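Local coordinates for Sodium/calcium exchanger membrane region domain-containing protein (Archaeoglobus fulgidus, PDB 4KPP) that probably exchanges protons for calcium ions across the membrane, as a helical transporter of the sodium/calcium exchanger family, at residues A107-I112 / A245-A250; S256-V261 / N276-S281. All blocks are in the same frame, centred on the assembly; numbering follows the deposited sequence.

Contacts 1 and 2 lie in the membrane-embedded core of the exchanger, their centres about 14 Å apart, and both draw on helix 242-267. In contact 1 the first part of that helix meets helix 96-127, which lies in the first of the two sodium/calcium exchanger regions of the chain; in contact 2 its later part faces helix 271-285, the next helix in the chain. Leu111, on helix 96-127, joins them: its CD2 packs 3.8 Å from OE1 of Glu258, and its CD1 lies 3.9 Å from the carbonyl O of Leu278. Both contacts are away from the calcium ion bound at Ile330, Asp333, Lys335 and Glu340.

Contact 1: A107-I112 / A245-A250; sequences ANRLLI and AVQWIA
Helices 96-127 and 242-267, one from each of the two sodium/calcium exchanger regions of the chain, face each other in the transmembrane core, where Arg109 reaches across to Trp248. The short segments run in roughly the same direction, inclined by 34° with their axes 9.5 Å apart, so long side chains span most of the distance. Their backbones come nearest at Ala107 and Gln247, with CA atoms 7.2 Å apart.

The main meeting is between the end of Arg109 and the six-membered part of the indole. NH2 of Arg109 lies 3.6 Å from CH2 of Trp248 and 3.7 Å from its CZ2, close to the ring plane, and thus approaches the edge of the indole. The guanidinium plane is turned 72° from that of the ring, so the two groups do not stack. Arg109 leaves its helix with CG anti to the carbonyl carbon (chi1 -61°), and further bends at chi2 and chi3 bring the guanidinium round to the tryptophan. On one face of the indole, CG of the preceding Gln247 sits 3.7 Å above the plane and over its centre, while Phe348 meets Trp248 with its ring steeply inclined.

No hydrogen bond joins the two segments. The charge of Arg109 is instead answered by a salt bridge from NH2 to Glu316, with Gln351 also bonded to NH2 and Thr320 to NH1. These partners probably fix the rotation of the guanidinium and offset the cost of burying its charge. The chemistry is therefore divided: polar groups outside the pair hold the cation, and Trp248 supplies a largely nonpolar edge against which it packs.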
loop_
_atom_site.group_PDB
_atom_site.type_symbol
_atom_site.label_atom_id
_atom_site.label_comp_id
_atom_site.label_asym_id
_atom_site.label_seq_id
_atom_site.Cartn_x
_atom_site.Cartn_y
_atom_site.Cartn_z
ATOM N N ALA A 107 3.862 1.188 -6.664
ATOM C CA ALA A 107 3.377 0.663 -5.394
ATOM C C ALA A 107 2.155 -0.229 -5.598
ATOM O O ALA A 107 2.107 -1.346 -5.084
ATOM C CB ALA A 107 3.063 1.798 -4.428
ATOM N N ASN A 108 1.185 0.264 -6.365
ATOM C CA ASN A 108 -0.042 -0.479 -6.641
ATOM C C ASN A 108 0.191 -1.797 -7.364
ATOM O O ASN A 108 -0.330 -2.832 -6.957
ATOM C CB ASN A 108 -1.026 0.373 -7.449
ATOM C CG ASN A 108 -1.840 1.300 -6.579
ATOM O OD1 ASN A 108 -2.937 0.957 -6.143
ATOM N ND2 ASN A 108 -1.303 2.481 -6.313
ATOM N N ARG A 109 0.966 -1.755 -8.441
ATOM C CA ARG A 109 1.184 -2.942 -9.260
ATOM C C ARG A 109 2.050 -3.985 -8.560
ATOM O O ARG A 109 1.834 -5.190 -8.717
ATOM C CB ARG A 109 1.759 -2.566 -10.630
ATOM C CG ARG A 109 0.837 -1.666 -11.446
ATOM C CD ARG A 109 0.898 -1.982 -12.936
ATOM N NE ARG A 109 2.234 -1.783 -13.491
ATOM C CZ ARG A 109 2.693 -0.620 -13.938
ATOM N NH1 ARG A 109 1.925 0.459 -13.894
ATOM N NH2 ARG A 109 3.922 -0.534 -14.426
ATOM N N LEU A 110 3.016 -3.518 -7.777
ATOM C CA LEU A 110 3.873 -4.409 -7.005
ATOM C C LEU A 110 3.060 -5.130 -5.941
ATOM O O LEU A 110 3.296 -6.300 -5.648
ATOM C CB LEU A 110 4.997 -3.618 -6.335
ATOM C CG LEU A 110 6.043 -4.419 -5.561
ATOM C CD1 LEU A 110 7.200 -4.815 -6.471
ATOM C CD2 LEU A 110 6.533 -3.638 -4.349
ATOM N N LEU A 111 2.098 -4.416 -5.367
ATOM C CA LEU A 111 1.267 -4.953 -4.300
ATOM C C LEU A 111 0.462 -6.149 -4.796
ATOM O O LEU A 111 0.360 -7.169 -4.120
ATOM C CB LEU A 111 0.315 -3.871 -3.800
ATOM C CG LEU A 111 -0.088 -3.815 -2.328
ATOM C CD1 LEU A 111 -1.498 -3.257 -2.228
ATOM C CD2 LEU A 111 0.029 -5.160 -1.610
ATOM N N ILE A 112 -0.117 -6.017 -5.981
ATOM C CA ILE A 112 -0.914 -7.091 -6.551
ATOM C C ILE A 112 -0.035 -8.121 -7.243
ATOM O O ILE A 112 -0.147 -9.317 -6.977
ATOM C CB ILE A 112 -1.968 -6.549 -7.537
ATOM C CG1 ILE A 112 -2.955 -5.645 -6.795
ATOM C CG2 ILE A 112 -2.697 -7.699 -8.235
ATOM C CD1 ILE A 112 -3.995 -5.025 -7.683
ATOM N N ALA A 245 14.191 2.878 -10.141
ATOM C CA ALA A 245 14.375 3.062 -8.706
ATOM C C ALA A 245 13.112 3.637 -8.066
ATOM O O ALA A 245 12.636 3.137 -7.051
ATOM C CB ALA A 245 15.573 3.967 -8.436
ATOM N N VAL A 246 12.577 4.687 -8.678
ATOM C CA VAL A 246 11.368 5.351 -8.197
ATOM C C VAL A 246 10.154 4.423 -8.212
ATOM O O VAL A 246 9.350 4.415 -7.278
ATOM C CB VAL A 246 11.057 6.611 -9.043
ATOM C CG1 VAL A 246 9.661 7.144 -8.739
ATOM C CG2 VAL A 246 12.108 7.680 -8.803
ATOM N N GLN A 247 10.041 3.624 -9.266
ATOM C CA GLN A 247 8.855 2.802 -9.473
ATOM C C GLN A 247 8.935 1.436 -8.799
ATOM O O GLN A 247 7.927 0.921 -8.313
ATOM C CB GLN A 247 8.596 2.628 -10.969
ATOM C CG GLN A 247 7.239 2.062 -11.311
ATOM C CD GLN A 247 6.895 2.234 -12.779
ATOM O OE1 GLN A 247 5.745 2.488 -13.128
ATOM N NE2 GLN A 247 7.893 2.094 -13.644
ATOM N N TRP A 248 10.126 0.845 -8.764
ATOM C CA TRP A 248 10.248 -0.534 -8.294
ATOM C C TRP A 248 11.022 -0.710 -6.990
ATOM O O TRP A 248 10.617 -1.492 -6.129
ATOM C CB TRP A 248 10.826 -1.431 -9.392
ATOM C CG TRP A 248 10.068 -1.343 -10.683
ATOM C CD1 TRP A 248 10.566 -0.983 -11.900
ATOM C CD2 TRP A 248 8.672 -1.605 -10.882
ATOM N NE1 TRP A 248 9.572 -1.012 -12.845
ATOM C CE2 TRP A 248 8.399 -1.391 -12.247
ATOM C CE3 TRP A 248 7.628 -2.007 -10.042
ATOM C CZ2 TRP A 248 7.126 -1.563 -12.792
ATOM C CZ3 TRP A 248 6.364 -2.176 -10.586
ATOM C CH2 TRP A 248 6.124 -1.956 -11.946
ATOM N N ILE A 249 12.131 0.005 -6.843
ATOM C CA ILE A 249 12.956 -0.153 -5.650
ATOM C C ILE A 249 12.356 0.553 -4.439
ATOM O O ILE A 249 12.256 -0.033 -3.364
ATOM C CB ILE A 249 14.403 0.322 -5.877
ATOM C CG1 ILE A 249 15.046 -0.472 -7.015
ATOM C CG2 ILE A 249 15.223 0.157 -4.607
ATOM C CD1 ILE A 249 16.482 -0.082 -7.291
ATOM N N ALA A 250 11.950 1.807 -4.617
ATOM C CA ALA A 250 11.363 2.580 -3.522
ATOM C C ALA A 250 10.099 1.956 -2.905
ATOM O O ALA A 250 9.988 1.894 -1.683
ATOM C CB ALA A 250 11.117 4.039 -3.940
#

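Contact 2: S256-V261 / N276-S281; sequences SPELIV and NALISS
Glu258 lays the end of its side chain against Leu278 and Ser281 of helix 271-285, making a buried polar contact between two consecutive helices. It follows Pro257 at a kink in helix 242-267, where the backbone N atoms of both residues lack the bond to the preceding turn. Its CG is anti to the backbone N (chi1 169°) and the chain stays extended beyond it, carrying the carboxylate over to the facing helix. There OE1 accepts a hydrogen bond from Ser281 OG at 2.9 Å; the hydroxyl meets it from above the carboxylate plane, 47° out of it. The same oxygen lies 3.5 Å from CD2 of Leu278, whose branch crosses the glutamate side chain obliquely. A water also donates to OE1 at 3.0 Å and makes a weak bond to the carbonyl O of Ala277, giving a second, looser polar path between the helices.

With an alanine here, the Ser281 hydroxyl and the water would probably lose the acceptor they share, and a gap would open beside Leu278. OE2 of Glu258 lies close to OE2 of Glu255, bringing two acidic groups together. Ser281 OG is also hydrogen-bonded to NE2 of Gln285, its strongest polar partner.

Around the pair, Val119 of helix 96-127 touches both Leu259 and Leu278, and Val75, between helices 67-73 and 76-91, meets Glu258 and Ser281.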
loop_
_atom_site.group_PDB
_atom_site.type_symbol
_atom_site.label_atom_id
_atom_site.label_comp_id
_atom_site.label_asym_id
_atom_site.label_seq_id
_atom_site.Cartn_x
_atom_site.Cartn_y
_atom_site.Cartn_z
ATOM N N SER A 256 7.523 -3.771 1.885
ATOM C CA SER A 256 8.134 -4.926 2.553
ATOM C C SER A 256 7.642 -5.216 3.982
ATOM O O SER A 256 7.337 -6.369 4.297
ATOM C CB SER A 256 9.664 -4.836 2.528
ATOM O OG SER A 256 10.159 -5.013 1.214
ATOM N N PRO A 257 7.588 -4.190 4.859
ATOM C CA PRO A 257 7.114 -4.476 6.219
ATOM C C PRO A 257 5.691 -5.017 6.224
ATOM O O PRO A 257 5.367 -5.903 7.017
ATOM C CB PRO A 257 7.150 -3.103 6.897
ATOM C CG PRO A 257 8.206 -2.355 6.158
ATOM C CD PRO A 257 8.064 -2.798 4.733
ATOM N N GLU A 258 4.860 -4.484 5.336
ATOM C CA GLU A 258 3.490 -4.952 5.170
ATOM C C GLU A 258 3.459 -6.405 4.704
ATOM O O GLU A 258 2.633 -7.196 5.160
ATOM C CB GLU A 258 2.763 -4.072 4.155
ATOM C CG GLU A 258 1.419 -4.608 3.708
ATOM C CD GLU A 258 1.055 -4.133 2.320
ATOM O OE1 GLU A 258 -0.149 -4.088 1.995
ATOM O OE2 GLU A 258 1.981 -3.808 1.550
ATOM N N LEU A 259 4.364 -6.747 3.792
ATOM C CA LEU A 259 4.454 -8.105 3.267
ATOM C C LEU A 259 4.921 -9.090 4.334
ATOM O O LEU A 259 4.366 -10.179 4.466
ATOM C CB LEU A 259 5.391 -8.154 2.060
ATOM C CG LEU A 259 4.731 -8.216 0.681
ATOM C CD1 LEU A 259 3.911 -9.490 0.552
ATOM C CD2 LEU A 259 3.866 -6.989 0.422
ATOM N N ILE A 260 5.941 -8.700 5.090
ATOM C CA ILE A 260 6.481 -9.537 6.158
ATOM C C ILE A 260 5.425 -9.886 7.212
ATOM O O ILE A 260 5.343 -11.029 7.665
ATOM C CB ILE A 260 7.695 -8.864 6.832
ATOM C CG1 ILE A 260 8.856 -8.761 5.842
ATOM C CG2 ILE A 260 8.130 -9.640 8.067
ATOM C CD1 ILE A 260 10.049 -7.996 6.380
ATOM N N VAL A 261 4.617 -8.902 7.594
ATOM C CA VAL A 261 3.549 -9.136 8.560
ATOM C C VAL A 261 2.496 -10.070 7.968
ATOM O O VAL A 261 1.948 -10.927 8.664
ATOM C CB VAL A 261 2.904 -7.811 9.035
ATOM C CG1 VAL A 261 1.633 -8.077 9.836
ATOM C CG2 VAL A 261 3.903 -7.002 9.857
ATOM N N ASN A 276 -7.234 -9.970 3.798
ATOM C CA ASN A 276 -8.088 -8.813 4.055
ATOM C C ASN A 276 -7.277 -7.525 4.095
ATOM O O ASN A 276 -7.715 -6.490 3.594
ATOM C CB ASN A 276 -8.848 -8.970 5.375
ATOM C CG ASN A 276 -10.031 -9.907 5.262
ATOM O OD1 ASN A 276 -10.603 -10.077 4.188
ATOM N ND2 ASN A 276 -10.408 -10.519 6.380
ATOM N N ALA A 277 -6.094 -7.603 4.694
ATOM C CA ALA A 277 -5.229 -6.445 4.859
ATOM C C ALA A 277 -4.600 -6.034 3.535
ATOM O O ALA A 277 -4.540 -4.847 3.211
ATOM C CB ALA A 277 -4.149 -6.735 5.902
ATOM N N LEU A 278 -4.130 -7.019 2.775
ATOM C CA LEU A 278 -3.512 -6.756 1.479
ATOM C C LEU A 278 -4.513 -6.177 0.485
ATOM O O LEU A 278 -4.166 -5.327 -0.338
ATOM C CB LEU A 278 -2.895 -8.031 0.906
ATOM C CG LEU A 278 -1.694 -8.624 1.640
ATOM C CD1 LEU A 278 -1.114 -9.764 0.829
ATOM C CD2 LEU A 278 -0.639 -7.563 1.913
ATOM N N ILE A 279 -5.751 -6.647 0.558
ATOM C CA ILE A 279 -6.800 -6.161 -0.331
ATOM C C ILE A 279 -7.233 -4.752 0.068
ATOM O O ILE A 279 -7.409 -3.884 -0.788
ATOM C CB ILE A 279 -8.004 -7.126 -0.354
ATOM C CG1 ILE A 279 -7.601 -8.448 -1.021
ATOM C CG2 ILE A 279 -9.199 -6.487 -1.059
ATOM C CD1 ILE A 279 -8.604 -9.571 -0.844
ATOM N N SER A 280 -7.380 -4.526 1.371
ATOM C CA SER A 280 -7.720 -3.205 1.896
ATOM C C SER A 280 -6.590 -2.202 1.675
ATOM O O SER A 280 -6.838 -1.020 1.452
ATOM C CB SER A 280 -8.069 -3.284 3.386
ATOM O OG SER A 280 -8.351 -1.996 3.906
ATOM N N SER A 281 -5.351 -2.676 1.743
ATOM C CA SER A 281 -4.195 -1.826 1.481
ATOM C C SER A 281 -4.187 -1.388 0.023
ATOM O O SER A 281 -3.791 -0.262 -0.295
ATOM C CB SER A 281 -2.895 -2.557 1.815
ATOM O OG SER A 281 -1.769 -1.763 1.489
HETATM O O HOH W 1 -1.555 -3.972 4.694
#